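Local coordinates for protein glyoxalase-related enzyme, AraC type (Clostridium phytofermentans, PDB 3BT3) that is of unknown function but belongs to the glyoxalase-related VOC superfamily and is probably part of an AraC-type transcription regulator, at residues 22-36 and 77-89. Numbering follows the deposited sequence.
Sequences ENGPVYFTKDMDKTV and PFRGFHLFKGEPI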
loop_
_atom_site.group_PDB
_atom_site.type_symbol
_atom_site.label_atom_id
_atom_site.label_comp_id
_atom_site.label_asym_id
_atom_site.label_seq_id
_atom_site.Cartn_x
_atom_site.Cartn_y
_atom_site.Cartn_z
ATOM N N GLU A 22 1.559 -5.241 -10.150
ATOM C CA GLU A 22 0.925 -5.294 -8.838
ATOM C C GLU A 22 1.548 -4.278 -7.914
ATOM O O GLU A 22 2.714 -3.918 -8.074
ATOM C CB GLU A 22 1.068 -6.683 -8.211
ATOM C CG GLU A 22 0.496 -7.807 -9.052
ATOM C CD GLU A 22 0.355 -9.113 -8.283
ATOM O OE1 GLU A 22 1.308 -9.492 -7.565
ATOM O OE2 GLU A 22 -0.708 -9.764 -8.410
ATOM N N ASN A 23 0.770 -3.817 -6.942
ATOM C CA ASN A 23 1.266 -2.840 -5.994
ATOM C C ASN A 23 0.516 -2.891 -4.683
ATOM O O ASN A 23 -0.201 -1.964 -4.346
ATOM C CB ASN A 23 1.176 -1.428 -6.578
ATOM C CG ASN A 23 1.775 -0.387 -5.660
ATOM O OD1 ASN A 23 2.806 -0.623 -5.034
ATOM N ND2 ASN A 23 1.145 0.776 -5.581
ATOM N N GLY A 24 0.684 -3.982 -3.943
ATOM C CA GLY A 24 0.019 -4.113 -2.662
ATOM C C GLY A 24 0.780 -3.353 -1.593
ATOM O O GLY A 24 2.005 -3.295 -1.636
ATOM N N PRO A 25 0.086 -2.746 -0.623
ATOM C CA PRO A 25 0.733 -1.989 0.453
ATOM C C PRO A 25 1.669 -2.831 1.318
ATOM O O PRO A 25 1.509 -4.051 1.413
ATOM C CB PRO A 25 -0.448 -1.435 1.250
ATOM C CG PRO A 25 -1.559 -2.391 0.959
ATOM C CD PRO A 25 -1.380 -2.676 -0.507
ATOM N N VAL A 26 2.654 -2.174 1.931
ATOM C CA VAL A 26 3.606 -2.858 2.800
ATOM C C VAL A 26 3.224 -2.705 4.268
ATOM O O VAL A 26 2.614 -1.712 4.660
ATOM C CB VAL A 26 5.028 -2.320 2.619
ATOM C CG1 VAL A 26 5.521 -2.657 1.222
ATOM C CG2 VAL A 26 5.058 -0.810 2.886
ATOM N N TYR A 27 3.596 -3.686 5.078
ATOM C CA TYR A 27 3.270 -3.676 6.503
ATOM C C TYR A 27 4.423 -4.325 7.284
ATOM O O TYR A 27 4.852 -5.428 6.960
ATOM C CB TYR A 27 1.973 -4.461 6.691
ATOM C CG TYR A 27 1.399 -4.466 8.079
ATOM C CD1 TYR A 27 0.191 -3.817 8.357
ATOM C CD2 TYR A 27 2.035 -5.154 9.114
ATOM C CE1 TYR A 27 -0.368 -3.863 9.632
ATOM C CE2 TYR A 27 1.488 -5.204 10.383
ATOM C CZ TYR A 27 0.289 -4.560 10.638
ATOM O OH TYR A 27 -0.258 -4.628 11.893
ATOM N N PHE A 28 4.933 -3.654 8.306
ATOM C CA PHE A 28 6.044 -4.227 9.057
ATOM C C PHE A 28 5.652 -4.795 10.413
ATOM O O PHE A 28 4.825 -4.231 11.112
ATOM C CB PHE A 28 7.152 -3.178 9.199
ATOM C CG PHE A 28 7.736 -2.762 7.885
ATOM C CD1 PHE A 28 8.733 -3.518 7.280
ATOM C CD2 PHE A 28 7.207 -1.678 7.193
ATOM C CE1 PHE A 28 9.188 -3.204 5.995
ATOM C CE2 PHE A 28 7.650 -1.359 5.919
ATOM C CZ PHE A 28 8.644 -2.125 5.316
ATOM N N THR A 29 6.252 -5.922 10.778
ATOM C CA THR A 29 5.939 -6.561 12.052
ATOM C C THR A 29 7.113 -7.298 12.684
ATOM O O THR A 29 7.923 -7.905 11.984
ATOM C CB THR A 29 4.755 -7.564 11.902
ATOM O OG1 THR A 29 4.570 -8.293 13.122
ATOM C CG2 THR A 29 5.034 -8.548 10.789
ATOM N N LYS A 30 7.181 -7.247 14.013
ATOM C CA LYS A 30 8.229 -7.928 14.779
ATOM C C LYS A 30 7.885 -9.403 15.025
ATOM O O LYS A 30 8.762 -10.196 15.340
ATOM C CB LYS A 30 8.461 -7.228 16.121
ATOM C CG LYS A 30 9.031 -5.826 16.002
ATOM C CD LYS A 30 10.345 -5.814 15.215
ATOM C CE LYS A 30 11.451 -6.587 15.930
ATOM N NZ LYS A 30 11.826 -5.970 17.244
ATOM N N ASP A 31 6.607 -9.756 14.888
ATOM C CA ASP A 31 6.158 -11.135 15.070
ATOM C C ASP A 31 5.007 -11.424 14.095
ATOM O O ASP A 31 3.830 -11.283 14.423
ATOM C CB ASP A 31 5.724 -11.377 16.523
ATOM C CG ASP A 31 5.557 -12.869 16.846
ATOM O OD1 ASP A 31 5.384 -13.209 18.040
ATOM O OD2 ASP A 31 5.599 -13.705 15.912
ATOM N N MET A 32 5.381 -11.850 12.894
ATOM C CA MET A 32 4.451 -12.136 11.800
ATOM C C MET A 32 3.274 -13.058 12.136
ATOM O O MET A 32 2.130 -12.761 11.782
ATOM C CB MET A 32 5.240 -12.690 10.599
ATOM C CG MET A 32 4.660 -12.320 9.239
ATOM S SD MET A 32 5.891 -12.435 7.894
ATOM C CE MET A 32 5.495 -13.865 7.339
ATOM N N ASP A 33 3.545 -14.176 12.801
ATOM C CA ASP A 33 2.491 -15.104 13.175
ATOM C C ASP A 33 1.370 -14.427 13.954
ATOM O O ASP A 33 0.191 -14.616 13.640
ATOM C CB ASP A 33 3.072 -16.244 13.998
ATOM C CG ASP A 33 3.740 -17.293 13.139
ATOM O OD1 ASP A 33 3.012 -18.056 12.469
ATOM O OD2 ASP A 33 4.990 -17.347 13.125
ATOM N N LYS A 34 1.731 -13.631 14.960
ATOM C CA LYS A 34 0.722 -12.942 15.761
ATOM C C LYS A 34 -0.077 -11.957 14.898
ATOM O O LYS A 34 -1.290 -11.818 15.071
ATOM C CB LYS A 34 1.374 -12.207 16.946
ATOM C CG LYS A 34 0.380 -11.410 17.800
ATOM C CD LYS A 34 0.995 -10.892 19.099
ATOM C CE LYS A 34 1.889 -9.682 18.871
ATOM N NZ LYS A 34 1.117 -8.471 18.449
ATOM N N THR A 35 0.609 -11.283 13.973
ATOM C CA THR A 35 -0.027 -10.321 13.076
ATOM C C THR A 35 -1.016 -11.025 12.159
ATOM O O THR A 35 -2.135 -10.563 11.962
ATOM C CB THR A 35 1.017 -9.602 12.220
ATOM O OG1 THR A 35 1.847 -8.809 13.074
ATOM C CG2 THR A 35 0.351 -8.707 11.175
ATOM N N VAL A 36 -0.595 -12.160 11.619
ATOM C CA VAL A 36 -1.442 -12.947 10.735
ATOM C C VAL A 36 -2.667 -13.502 11.472
ATOM O O VAL A 36 -3.758 -13.568 10.902
ATOM C CB VAL A 36 -0.636 -14.115 10.122
ATOM C CG1 VAL A 36 -1.563 -15.159 9.547
ATOM C CG2 VAL A 36 0.283 -13.590 9.045
ATOM N N PRO A 77 -3.903 -8.726 -9.520
ATOM C CA PRO A 77 -4.802 -9.501 -8.735
ATOM C C PRO A 77 -4.168 -9.981 -7.396
ATOM O O PRO A 77 -4.247 -11.143 -7.032
ATOM C CB PRO A 77 -5.335 -10.454 -9.794
ATOM C CG PRO A 77 -5.417 -9.593 -11.017
ATOM C CD PRO A 77 -4.425 -8.458 -10.855
ATOM N N PHE A 78 -3.510 -9.022 -6.699
ATOM C CA PHE A 78 -2.976 -9.091 -5.285
ATOM C C PHE A 78 -3.249 -7.672 -4.755
ATOM O O PHE A 78 -2.701 -6.686 -5.249
ATOM C CB PHE A 78 -1.454 -9.302 -5.029
ATOM C CG PHE A 78 -1.148 -9.257 -3.490
ATOM C CD1 PHE A 78 -1.753 -10.187 -2.633
ATOM C CD2 PHE A 78 -0.313 -8.329 -2.887
ATOM C CE1 PHE A 78 -1.558 -10.175 -1.257
ATOM C CE2 PHE A 78 -0.108 -8.305 -1.509
ATOM C CZ PHE A 78 -0.722 -9.218 -0.685
ATOM N N ARG A 79 -4.089 -7.609 -3.759
ATOM C CA ARG A 79 -4.506 -6.370 -3.118
ATOM C C ARG A 79 -4.500 -6.445 -1.591
ATOM O O ARG A 79 -5.250 -5.734 -0.931
ATOM C CB ARG A 79 -5.900 -5.962 -3.599
ATOM C CG ARG A 79 -7.011 -6.884 -3.144
ATOM C CD ARG A 79 -8.314 -6.116 -3.102
ATOM N NE ARG A 79 -8.589 -5.478 -4.383
ATOM C CZ ARG A 79 -9.397 -5.983 -5.312
ATOM N NH1 ARG A 79 -10.020 -7.137 -5.101
ATOM N NH2 ARG A 79 -9.568 -5.338 -6.458
ATOM N N GLY A 80 -3.665 -7.313 -1.031
ATOM C CA GLY A 80 -3.591 -7.413 0.415
ATOM C C GLY A 80 -2.382 -6.644 0.921
ATOM O O GLY A 80 -1.964 -5.664 0.302
ATOM N N PHE A 81 -1.826 -7.071 2.048
ATOM C CA PHE A 81 -0.635 -6.429 2.599
ATOM C C PHE A 81 0.546 -7.386 2.516
ATOM O O PHE A 81 0.396 -8.586 2.751
ATOM C CB PHE A 81 -0.839 -6.062 4.072
ATOM C CG PHE A 81 -1.739 -4.883 4.294
ATOM C CD1 PHE A 81 -1.237 -3.585 4.235
ATOM C CD2 PHE A 81 -3.093 -5.068 4.568
ATOM C CE1 PHE A 81 -2.072 -2.485 4.445
ATOM C CE2 PHE A 81 -3.938 -3.977 4.776
ATOM C CZ PHE A 81 -3.425 -2.683 4.717
ATOM N N HIS A 82 1.710 -6.865 2.153
ATOM C CA HIS A 82 2.920 -7.676 2.123
ATOM C C HIS A 82 3.432 -7.502 3.546
ATOM O O HIS A 82 3.425 -6.388 4.056
ATOM C CB HIS A 82 3.963 -7.108 1.161
ATOM C CG HIS A 82 3.641 -7.317 -0.283
ATOM N ND1 HIS A 82 3.212 -6.298 -1.107
ATOM C CD2 HIS A 82 3.699 -8.429 -1.055
ATOM C CE1 HIS A 82 3.019 -6.774 -2.325
ATOM N NE2 HIS A 82 3.308 -8.064 -2.320
ATOM N N LEU A 83 3.847 -8.585 4.189
ATOM C CA LEU A 83 4.359 -8.503 5.557
ATOM C C LEU A 83 5.867 -8.759 5.587
ATOM O O LEU A 83 6.339 -9.781 5.079
ATOM C CB LEU A 83 3.653 -9.527 6.449
ATOM C CG LEU A 83 2.114 -9.512 6.428
ATOM C CD1 LEU A 83 1.573 -10.788 7.068
ATOM C CD2 LEU A 83 1.596 -8.292 7.162
ATOM N N PHE A 84 6.602 -7.822 6.184
ATOM C CA PHE A 84 8.057 -7.890 6.323
ATOM C C PHE A 84 8.430 -7.757 7.804
ATOM O O PHE A 84 7.716 -7.112 8.573
ATOM C CB PHE A 84 8.722 -6.733 5.563
ATOM C CG PHE A 84 8.462 -6.739 4.091
ATOM C CD1 PHE A 84 9.162 -7.602 3.249
ATOM C CD2 PHE A 84 7.504 -5.897 3.541
ATOM C CE1 PHE A 84 8.910 -7.624 1.872
ATOM C CE2 PHE A 84 7.246 -5.912 2.170
ATOM C CZ PHE A 84 7.951 -6.781 1.334
ATOM N N LYS A 85 9.556 -8.350 8.197
ATOM C CA LYS A 85 10.016 -8.260 9.580
ATOM C C LYS A 85 10.561 -6.852 9.815
ATOM O O LYS A 85 11.338 -6.340 9.007
ATOM C CB LYS A 85 11.128 -9.274 9.848
ATOM C CG LYS A 85 11.062 -9.903 11.229
ATOM C CD LYS A 85 12.382 -9.824 11.979
ATOM C CE LYS A 85 13.447 -10.693 11.357
ATOM N NZ LYS A 85 13.015 -12.110 11.321
ATOM N N GLY A 86 10.147 -6.222 10.912
ATOM C CA GLY A 86 10.627 -4.887 11.218
ATOM C C GLY A 86 9.766 -4.148 12.222
ATOM O O GLY A 86 8.772 -4.684 12.708
ATOM N N GLU A 87 10.146 -2.915 12.540
ATOM C CA GLU A 87 9.379 -2.109 13.483
ATOM C C GLU A 87 8.010 -1.772 12.904
ATOM O O GLU A 87 7.906 -1.270 11.785
ATOM C CB GLU A 87 10.119 -0.808 13.820
ATOM C CG GLU A 87 11.256 -0.963 14.817
ATOM C CD GLU A 87 10.795 -1.504 16.175
ATOM O OE1 GLU A 87 9.768 -1.019 16.707
ATOM O OE2 GLU A 87 11.472 -2.412 16.711
ATOM N N PRO A 88 6.942 -2.039 13.665
ATOM C CA PRO A 88 5.587 -1.749 13.195
ATOM C C PRO A 88 5.473 -0.287 12.771
ATOM O O PRO A 88 6.186 0.575 13.283
ATOM C CB PRO A 88 4.719 -2.033 14.425
ATOM C CG PRO A 88 5.525 -2.988 15.226
ATOM C CD PRO A 88 6.928 -2.464 15.075
ATOM N N ILE A 89 4.574 -0.005 11.838
ATOM C CA ILE A 89 4.373 1.367 11.401
ATOM C C ILE A 89 3.609 2.133 12.477
ATOM O O ILE A 89 2.628 1.630 13.026
ATOM C CB ILE A 89 3.562 1.430 10.083
ATOM C CG1 ILE A 89 4.457 1.004 8.907
ATOM C CG2 ILE A 89 3.018 2.855 9.869
ATOM C CD1 ILE A 89 3.711 0.708 7.626
HETATM O O HOH W 1 3.273 -2.153 10.225
#
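L83 projects from strand 81-85 into a hollow lined by Y27, M32 and V36. Its two methyls divide the work: CD2 lies 3.7 Å from Y27 CD2, the two side chains running side by side, whereas CD1 meets V36 CG2 on helix 32-36, and M32 SD closes over L83 CB. Y27 turns its ring edge toward the face of F81, with the planes at 72°, and F81 receives the pyrrolidine bump of P25, whose CG sits 3.5 Å from F81 CD1. With CG anti to the backbone N (chi1 -175°), the Y27 side chain leads away from strand 81-85, and its hydroxyl reaches D135 and T133.

On the sheet face bearing V26, F28, H82 and F84, the F28 ring lies obliquely to that of F84 and rests CE1 3.6 Å from F84 CB, while V26 CG1 meets the F84 ring at its edge. H82 and F84 also meet F95 of the second subunit edge-to-face. H82 ND1 donates in its own ring plane to G24 O (3.3 Å), approaching from above that carbonyl's plane.

Between the faces, H82 N to P25 O, F84 N to Y27 O and T29 N to F84 O stitch the parallel strands. T29 then leads into helix 32-36 through an ST turn. Strand 26-29 edges the mixed sheet beside 81-85, the helix covering L83's face: the first-and-last strand pairing of the VOC βαβββ module.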